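Local coordinates for type II secretion pathway related protein (Escherichia coli, PDB 3SOL), which is the pilotin GspS of the type II secretion system, which probably binds its secretin and helps bring it to the outer membrane, at residues A[6-11]-A[57-62]; A[15-20]-A[83-88]. One frame throughout, in Å; residues are numbered along the deposited sequence.

Contact 1. Residues A[6-11]-A[57-62]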
loop_
_atom_site.group_PDB
_atom_site.type_symbol
_atom_site.label_atom_id
_atom_site.label_comp_id
_atom_site.label_asym_id
_atom_site.label_seq_id
_atom_site.Cartn_x
_atom_site.Cartn_y
_atom_site.Cartn_z
ATOM N N GLN A 6 -1.081 13.500 1.677
ATOM C CA GLN A 6 -0.054 12.618 2.222
ATOM C C GLN A 6 -0.712 11.299 2.651
ATOM O O GLN A 6 -0.164 10.217 2.420
ATOM C CB GLN A 6 0.654 13.266 3.415
ATOM C CG GLN A 6 1.518 14.494 3.073
ATOM C CD GLN A 6 0.712 15.721 2.672
ATOM O OE1 GLN A 6 -0.386 15.957 3.185
ATOM N NE2 GLN A 6 1.256 16.507 1.747
ATOM N N LEU A 7 -1.895 11.414 3.260
ATOM C CA LEU A 7 -2.704 10.257 3.651
ATOM C C LEU A 7 -3.180 9.494 2.418
ATOM O O LEU A 7 -3.106 8.259 2.379
ATOM C CB LEU A 7 -3.915 10.695 4.486
ATOM C CG LEU A 7 -4.902 9.619 4.950
ATOM C CD1 LEU A 7 -4.192 8.452 5.605
ATOM C CD2 LEU A 7 -5.910 10.208 5.906
ATOM N N GLU A 8 -3.674 10.233 1.422
ATOM C CA GLU A 8 -4.083 9.640 0.140
ATOM C C GLU A 8 -2.938 8.846 -0.500
ATOM O O GLU A 8 -3.132 7.712 -0.952
ATOM C CB GLU A 8 -4.575 10.731 -0.821
ATOM C CG GLU A 8 -5.370 10.193 -2.019
ATOM C CD GLU A 8 -6.826 9.838 -1.669
ATOM O OE1 GLU A 8 -7.576 10.743 -1.219
ATOM O OE2 GLU A 8 -7.217 8.657 -1.868
ATOM N N GLN A 9 -1.753 9.453 -0.534
ATOM C CA GLN A 9 -0.537 8.801 -1.035
ATOM C C GLN A 9 -0.208 7.530 -0.253
ATOM O O GLN A 9 -0.144 6.450 -0.823
ATOM C CB GLN A 9 0.654 9.773 -0.970
ATOM C CG GLN A 9 2.047 9.104 -1.040
ATOM C CD GLN A 9 3.165 10.079 -1.434
ATOM O OE1 GLN A 9 3.075 11.286 -1.192
ATOM N NE2 GLN A 9 4.220 9.545 -2.055
ATOM N N MET A 10 0.008 7.666 1.050
ATOM C CA MET A 10 0.361 6.522 1.887
ATOM C C MET A 10 -0.684 5.414 1.806
ATOM O O MET A 10 -0.325 4.267 1.683
ATOM C CB MET A 10 0.546 6.930 3.357
ATOM C CG MET A 10 1.806 7.766 3.662
ATOM S SD MET A 10 3.363 7.086 3.014
ATOM C CE MET A 10 3.138 5.343 3.335
ATOM N N ALA A 11 -1.967 5.768 1.870
ATOM C CA ALA A 11 -3.048 4.780 1.815
ATOM C C ALA A 11 -3.054 4.027 0.485
ATOM O O ALA A 11 -3.307 2.832 0.451
ATOM C CB ALA A 11 -4.391 5.434 2.059
ATOM N N ARG A 57 -4.686 2.792 7.509
ATOM C CA ARG A 57 -5.375 1.504 7.382
ATOM C C ARG A 57 -6.825 1.685 6.908
ATOM O O ARG A 57 -7.253 1.006 5.969
ATOM C CB ARG A 57 -5.337 0.728 8.707
ATOM C CG ARG A 57 -5.859 -0.716 8.616
ATOM C CD ARG A 57 -6.295 -1.263 9.981
ATOM N NE ARG A 57 -7.477 -0.554 10.493
ATOM C CZ ARG A 57 -7.579 0.054 11.679
ATOM N NH1 ARG A 57 -6.579 0.052 12.563
ATOM N NH2 ARG A 57 -8.718 0.665 11.999
ATOM N N LYS A 58 -7.568 2.606 7.526
ATOM C CA LYS A 58 -8.990 2.798 7.194
ATOM C C LYS A 58 -9.187 3.268 5.751
ATOM O O LYS A 58 -10.017 2.717 5.005
ATOM C CB LYS A 58 -9.649 3.776 8.173
ATOM C CG LYS A 58 -9.893 3.168 9.553
ATOM C CD LYS A 58 -10.380 4.197 10.566
ATOM C CE LYS A 58 -10.275 3.655 11.995
ATOM N NZ LYS A 58 -10.855 4.571 13.036
ATOM N N HIS A 59 -8.400 4.260 5.343
ATOM C CA HIS A 59 -8.469 4.766 3.974
ATOM C C HIS A 59 -8.019 3.695 2.974
ATOM O O HIS A 59 -8.596 3.570 1.901
ATOM C CB HIS A 59 -7.616 6.027 3.794
ATOM C CG HIS A 59 -7.984 6.840 2.585
ATOM N ND1 HIS A 59 -9.252 7.352 2.391
ATOM C CD2 HIS A 59 -7.251 7.251 1.522
ATOM C CE1 HIS A 59 -9.289 8.024 1.254
ATOM N NE2 HIS A 59 -8.088 7.982 0.707
ATOM N N SER A 60 -6.982 2.948 3.331
ATOM C CA SER A 60 -6.472 1.885 2.472
ATOM C C SER A 60 -7.562 0.844 2.203
ATOM O O SER A 60 -7.682 0.347 1.071
ATOM C CB SER A 60 -5.232 1.230 3.088
ATOM O OG SER A 60 -4.764 0.166 2.269
ATOM N N ASP A 61 -8.351 0.531 3.233
ATOM C CA ASP A 61 -9.496 -0.390 3.113
ATOM C C ASP A 61 -10.487 0.092 2.061
ATOM O O ASP A 61 -10.977 -0.687 1.246
ATOM C CB ASP A 61 -10.240 -0.544 4.449
ATOM C CG ASP A 61 -9.446 -1.327 5.498
ATOM O OD1 ASP A 61 -8.435 -1.980 5.148
ATOM O OD2 ASP A 61 -9.854 -1.291 6.682
ATOM N N ASP A 62 -10.782 1.388 2.090
ATOM C CA ASP A 62 -11.749 1.979 1.168
ATOM C C ASP A 62 -11.225 2.007 -0.263
ATOM O O ASP A 62 -11.966 1.722 -1.207
ATOM C CB ASP A 62 -12.090 3.393 1.615
ATOM C CG ASP A 62 -12.899 3.428 2.901
ATOM O OD1 ASP A 62 -13.564 2.421 3.251
ATOM O OD2 ASP A 62 -12.873 4.483 3.558
#

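Contact 2. Residues A[15-20]-A[83-88]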
loop_
_atom_site.group_PDB
_atom_site.type_symbol
_atom_site.label_atom_id
_atom_site.label_comp_id
_atom_site.label_asym_id
_atom_site.label_seq_id
_atom_site.Cartn_x
_atom_site.Cartn_y
_atom_site.Cartn_z
ATOM N N SER A 15 -2.714 0.026 0.096
ATOM C CA SER A 15 -3.793 -0.759 -0.548
ATOM C C SER A 15 -3.286 -1.542 -1.752
ATOM O O SER A 15 -3.702 -2.669 -1.982
ATOM C CB SER A 15 -4.954 0.128 -0.991
ATOM O OG SER A 15 -4.466 1.098 -1.892
ATOM N N ALA A 16 -2.394 -0.932 -2.527
ATOM C CA ALA A 16 -1.774 -1.602 -3.672
ATOM C C ALA A 16 -0.931 -2.799 -3.216
ATOM O O ALA A 16 -0.904 -3.847 -3.866
ATOM C CB ALA A 16 -0.911 -0.588 -4.468
ATOM N N THR A 17 -0.259 -2.644 -2.076
ATOM C CA THR A 17 0.562 -3.704 -1.517
ATOM C C THR A 17 -0.336 -4.848 -1.040
ATOM O O THR A 17 -0.036 -6.030 -1.256
ATOM C CB THR A 17 1.461 -3.148 -0.369
ATOM O OG1 THR A 17 2.273 -2.071 -0.901
ATOM C CG2 THR A 17 2.352 -4.213 0.151
ATOM N N ARG A 18 -1.465 -4.504 -0.417
ATOM C CA ARG A 18 -2.487 -5.516 -0.073
ATOM C C ARG A 18 -3.025 -6.240 -1.319
ATOM O O ARG A 18 -3.212 -7.466 -1.336
ATOM C CB ARG A 18 -3.617 -4.880 0.694
ATOM C CG ARG A 18 -4.762 -5.795 1.001
ATOM C CD ARG A 18 -5.831 -4.975 1.735
ATOM N NE ARG A 18 -6.991 -5.772 2.087
ATOM C CZ ARG A 18 -8.093 -5.292 2.663
ATOM N NH1 ARG A 18 -8.212 -3.993 2.947
ATOM N NH2 ARG A 18 -9.082 -6.125 2.971
ATOM N N TYR A 19 -3.261 -5.482 -2.370
ATOM C CA TYR A 19 -3.706 -6.069 -3.632
ATOM C C TYR A 19 -2.675 -7.068 -4.170
ATOM O O TYR A 19 -3.037 -8.153 -4.586
ATOM C CB TYR A 19 -4.017 -4.980 -4.659
ATOM C CG TYR A 19 -5.158 -5.341 -5.592
ATOM C CD1 TYR A 19 -6.432 -4.873 -5.350
ATOM C CD2 TYR A 19 -4.963 -6.155 -6.702
ATOM C CE1 TYR A 19 -7.491 -5.185 -6.181
ATOM C CE2 TYR A 19 -6.041 -6.495 -7.551
ATOM C CZ TYR A 19 -7.293 -5.993 -7.271
ATOM O OH TYR A 19 -8.388 -6.259 -8.052
ATOM N N LEU A 20 -1.391 -6.715 -4.121
ATOM C CA LEU A 20 -0.337 -7.621 -4.573
ATOM C C LEU A 20 -0.313 -8.915 -3.780
ATOM O O LEU A 20 -0.170 -10.009 -4.353
ATOM C CB LEU A 20 1.034 -6.934 -4.497
ATOM C CG LEU A 20 1.324 -5.919 -5.589
ATOM C CD1 LEU A 20 2.734 -5.357 -5.392
ATOM C CD2 LEU A 20 1.160 -6.572 -6.998
ATOM N N ARG A 83 5.355 -3.292 -10.916
ATOM C CA ARG A 83 6.303 -2.312 -11.433
ATOM C C ARG A 83 6.411 -1.075 -10.543
ATOM O O ARG A 83 7.518 -0.621 -10.197
ATOM C CB ARG A 83 5.901 -1.911 -12.860
ATOM C CG ARG A 83 6.843 -0.929 -13.504
ATOM C CD ARG A 83 6.354 -0.514 -14.883
ATOM N NE ARG A 83 7.260 0.463 -15.495
ATOM C CZ ARG A 83 7.993 0.258 -16.592
ATOM N NH1 ARG A 83 7.945 -0.899 -17.252
ATOM N NH2 ARG A 83 8.770 1.233 -17.050
ATOM N N ARG A 84 5.265 -0.513 -10.180
ATOM C CA ARG A 84 5.227 0.778 -9.494
ATOM C C ARG A 84 5.679 0.729 -8.031
ATOM O O ARG A 84 6.241 1.709 -7.539
ATOM C CB ARG A 84 3.818 1.356 -9.574
ATOM C CG ARG A 84 3.411 1.678 -11.004
ATOM C CD ARG A 84 3.242 3.162 -11.249
ATOM N NE ARG A 84 2.928 3.460 -12.656
ATOM C CZ ARG A 84 1.812 3.073 -13.288
ATOM N NH1 ARG A 84 0.869 2.369 -12.657
ATOM N NH2 ARG A 84 1.631 3.393 -14.572
ATOM N N LEU A 85 5.469 -0.401 -7.354
ATOM C CA LEU A 85 5.770 -0.502 -5.919
ATOM C C LEU A 85 7.236 -0.882 -5.607
ATOM O O LEU A 85 7.600 -1.072 -4.442
ATOM C CB LEU A 85 4.804 -1.473 -5.241
ATOM C CG LEU A 85 3.368 -0.969 -5.081
ATOM C CD1 LEU A 85 2.452 -2.075 -4.571
ATOM C CD2 LEU A 85 3.344 0.179 -4.105
ATOM N N VAL A 86 8.077 -0.958 -6.628
ATOM C CA VAL A 86 9.449 -1.409 -6.443
ATOM C C VAL A 86 10.141 -0.630 -5.319
ATOM O O VAL A 86 10.716 -1.240 -4.417
ATOM C CB VAL A 86 10.260 -1.378 -7.785
ATOM C CG1 VAL A 86 11.746 -1.564 -7.532
ATOM C CG2 VAL A 86 9.751 -2.460 -8.738
ATOM N N PRO A 87 10.066 0.715 -5.342
ATOM C CA PRO A 87 10.662 1.481 -4.240
ATOM C C PRO A 87 10.113 1.165 -2.834
ATOM O O PRO A 87 10.897 0.949 -1.904
ATOM C CB PRO A 87 10.357 2.937 -4.627
ATOM C CG PRO A 87 10.242 2.905 -6.107
ATOM C CD PRO A 87 9.580 1.601 -6.417
ATOM N N PHE A 88 8.791 1.154 -2.674
ATOM C CA PHE A 88 8.175 0.859 -1.371
ATOM C C PHE A 88 8.516 -0.551 -0.896
ATOM O O PHE A 88 8.833 -0.758 0.274
ATOM C CB PHE A 88 6.656 1.034 -1.428
ATOM C CG PHE A 88 5.961 0.843 -0.094
ATOM C CD1 PHE A 88 6.247 1.677 0.985
ATOM C CD2 PHE A 88 4.995 -0.145 0.067
ATOM C CE1 PHE A 88 5.601 1.512 2.222
ATOM C CE2 PHE A 88 4.339 -0.314 1.295
ATOM C CZ PHE A 88 4.649 0.523 2.376
#

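Contact 1. Residues A[6-11]-A[57-62]
Glu8 and His59 join two helices through a hydrogen bond that is well aimed from one partner and off-plane at the other. NE2 of His59 donates to OE2 of Glu8 over 2.8 Å, nearly straight and close to the imidazole plane, yet the carboxylate oxygen is approached from above, 57° out of its own plane. In this all-helical pilotin fold the pair bridges helix 5-23 and helix 53-69, whose local axes pass 8.8 Å apart at a signed crossing angle of -64°. Glutamate suits its place because its chain is long and flexible: CB leaves facing away from helix 53-69, and a bend at chi2 then brings the carboxylate back to the ring. In His59, CG stands anti to the backbone N (chi1 -161°), and the ring presents an edge to helix 5-23, with NE2 pointing at Glu8 and the neighbouring CD2 facing Ala11. A negative carboxylate so near would be expected to favour a protonated imidazole.

Small residues let the helices come close. CA of Ala11 and CA of Ser60 are 4.5 Å apart, where the short side chains of alanine and serine allow so near an approach. The Ala11 methyl CB meets the edge of the imidazole in its plane, 3.4 Å from CD2 of His59 and 3.7 Å from CB of His59. Ile63, one turn further along helix 53-69, touches both Glu8 and Ala11, while Leu7 packs on Asp55 and Ile56 of the same helix, so further packing adjoins the polar bridge. The carbonyl of Ala11 accepts a hydrogen bond from the hydroxyl of Ser15. OG of Ser60 also rests beside this carbonyl, 3.5 Å from Ala11 O, in van der Waals contact alone.

Contact 2. Residues A[15-20]-A[83-88]
Leu20 and Leu85 press methyl on methyl, their CD1 atoms 3.4 Å apart, tighter than an ordinary van der Waals contact. Both side chains have the same extended conformation: CG lies beside the backbone N and opposite the carbonyl carbon (chi1 -76° in Leu20, -72° in Leu85), and a trans chi2 carries CD1 to the far end of the chain. The two leucines run past one another in opposite directions. The CD1 methyl of Leu85 is the hub, for it also meets CB of Ala16 at 3.7 Å and OG1 of Thr17 at 3.7 Å. Ala16, one turn before Leu20, is small enough for the Leu85 methyl to lie against helix 5-23.

Leu85 is the single residue that breaks the helical run between helix 74-84 and helix 86-93, ending one and standing at the N-cap of the next. This one-residue break between the last two helices of the all-helical pilotin fold thus points an apolar side chain into the core, where helix 5-23 receives it, and Phe81 of helix 74-84 covers Ala16 and Leu20 as well.

Nearly one turn on from the break, Phe88 sends its ring toward helix 5-23, and chi1 and chi2 together set a ring edge against Thr17: OG1 of Thr17 is 3.5 Å from CD2 of Phe88 and equally far from CE2. The two side chains meet at about a right angle. Threonine can be buried here because its hydroxyl, held beside the backbone N (chi1 -58°), is hydrogen-bonded to the carbonyl O of Ile13 a turn earlier. The phenylalanine ring reaches on to Ile35, Val38 and Ile42 of helix 32-45.

In the fold
Contact 1 and contact 2 both use helix 5-23, and their centres lie about 13 Å apart. Along the chain the segments alternate, 6-11, 15-20, 57-62 and 83-88, so the first helix receives helix 53-69 near its start and the junction of helices 74-84 and 86-93 further on. The two contacts meet at a salt bridge, where NH1 of Arg18 lies 3.0 Å from OD1 of Asp61. Contact 1 is partly buried, with a His-carboxylate bridge between partly exposed residues, whereas contact 2 is wholly buried. A disulfide ties Cys24, just past the end of helix 5-23, to Cys78 within helix 74-84, consistent with a central role for the first helix.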